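Local coordinates for protein soluble inorganic pyrophosphatase (Toxoplasma gondii, PDB 5WRT) that probably hydrolyses inorganic pyrophosphate to phosphate with the help of magnesium ions, this chain being the pyrophosphatase-domain part of a longer protein, at residues A210-P213 and A214-E218. Residues are numbered along the deposited sequence; the frame is centred on the assembly and turned at random.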
loop_
_atom_site.group_PDB
_atom_site.type_symbol
_atom_site.label_atom_id
_atom_site.label_comp_id
_atom_site.label_asym_id
_atom_site.label_seq_id
_atom_site.Cartn_x
_atom_site.Cartn_y
_atom_site.Cartn_z
ATOM N N ALA A 210 3.730 -15.713 7.312
ATOM C CA ALA A 210 5.161 -15.553 7.519
ATOM C C ALA A 210 5.893 -15.361 6.195
ATOM O O ALA A 210 5.487 -15.877 5.150
ATOM C CB ALA A 210 5.733 -16.767 8.250
ATOM N N ALA A 211 6.981 -14.598 6.250
ATOM C CA ALA A 211 7.930 -14.555 5.144
ATOM C C ALA A 211 8.821 -15.782 5.265
ATOM O O ALA A 211 9.637 -15.877 6.186
ATOM C CB ALA A 211 8.743 -13.264 5.174
ATOM N N LEU A 212 8.656 -16.728 4.347
ATOM C CA LEU A 212 9.425 -17.957 4.404
ATOM C C LEU A 212 10.916 -17.650 4.244
ATOM O O LEU A 212 11.289 -16.702 3.549
ATOM C CB LEU A 212 8.948 -18.917 3.317
ATOM C CG LEU A 212 7.659 -19.672 3.666
ATOM C CD1 LEU A 212 7.423 -20.833 2.715
ATOM C CD2 LEU A 212 7.656 -20.143 5.115
ATOM N N PRO A 213 11.785 -18.425 4.888
ATOM C CA PRO A 213 13.226 -18.142 4.821
ATOM C C PRO A 213 13.773 -18.303 3.410
ATOM O O PRO A 213 13.138 -18.866 2.516
ATOM C CB PRO A 213 13.845 -19.169 5.777
ATOM C CG PRO A 213 12.724 -19.634 6.642
ATOM C CD PRO A 213 11.470 -19.508 5.833
ATOM N N ALA A 214 14.989 -17.780 3.226
ATOM C CA ALA A 214 15.625 -17.769 1.909
ATOM C C ALA A 214 15.722 -19.170 1.320
ATOM O O ALA A 214 15.503 -19.360 0.117
ATOM C CB ALA A 214 17.008 -17.128 1.999
ATOM N N ALA A 215 16.070 -20.160 2.146
ATOM C CA ALA A 215 16.198 -21.527 1.650
ATOM C C ALA A 215 14.867 -22.054 1.125
ATOM O O ALA A 215 14.826 -22.741 0.099
ATOM C CB ALA A 215 16.738 -22.437 2.749
ATOM N N ASP A 216 13.767 -21.749 1.821
ATOM C CA ASP A 216 12.454 -22.133 1.312
ATOM C C ASP A 216 12.140 -21.409 0.012
ATOM O O ASP A 216 11.574 -21.998 -0.916
ATOM C CB ASP A 216 11.372 -21.838 2.350
ATOM C CG ASP A 216 11.376 -22.826 3.494
ATOM O OD1 ASP A 216 11.621 -24.024 3.246
ATOM O OD2 ASP A 216 11.124 -22.406 4.642
ATOM N N ALA A 217 12.509 -20.131 -0.075
ATOM C CA ALA A 217 12.247 -19.371 -1.290
ATOM C C ALA A 217 13.091 -19.867 -2.454
ATOM O O ALA A 217 12.660 -19.778 -3.609
ATOM C CB ALA A 217 12.487 -17.887 -1.040
ATOM N N GLU A 218 14.293 -20.379 -2.177
ATOM C CA GLU A 218 15.075 -21.017 -3.230
ATOM C C GLU A 218 14.336 -22.223 -3.794
ATOM O O GLU A 218 14.294 -22.423 -5.013
ATOM C CB GLU A 218 16.440 -21.444 -2.689
ATOM C CG GLU A 218 17.415 -20.309 -2.415
ATOM C CD GLU A 218 18.646 -20.785 -1.659
ATOM O OE1 GLU A 218 18.769 -22.009 -1.436
ATOM O OE2 GLU A 218 19.484 -19.939 -1.280
#
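Asp-216 reaches back from the first turn of helix 214-232 over Leu-212 and Pro-213, the two residues that lead into it. Start at its CB: this carbon lies 3.9 Å from CB of Leu-212, and CD1 of the leucine closes in from the branch end at 4.1 Å, the two side chains crossing at about a right angle. One step out, CG comes to 4.1 Å from CD of Pro-213. Because CG of Asp-216 lies anti to the residue's carbonyl carbon (chi1 -75°), the aspartate runs alongside the proline, both side chains pointing the same way. At the tip the two oxygens part company. OD2 sits against the ring, 3.2 Å from CD of Pro-213 and farther from its CG, while OD1 forms a salt bridge with Arg-219, the next residue after 214-218.

This is a strand-to-helix junction, leading from strand 204-212 into the last helix of the pyrophosphatase domain, with Pro-213 at the N-cap. The proline carbonyl O accepts the N-H of Ala-217 at 3.0 Å, with 157° at the hydrogen, and this bond opens the helix's i to i+4 ladder; Glu-218 N to Ala-214 O follows. Ala-217 itself faces Val-141 and Ala-144 of strand 136-149, to which Leu-212 is also joined by backbone hydrogen bonding, so residues before and after the proline rest on the same strand.

Proline brings no N-H and no side-chain acceptor to this cap. A carboxylate within the first turn, near the positive end of the helix dipole, should be electrostatically favourable, and its bridge to Arg-219 probably steadies the ionised form.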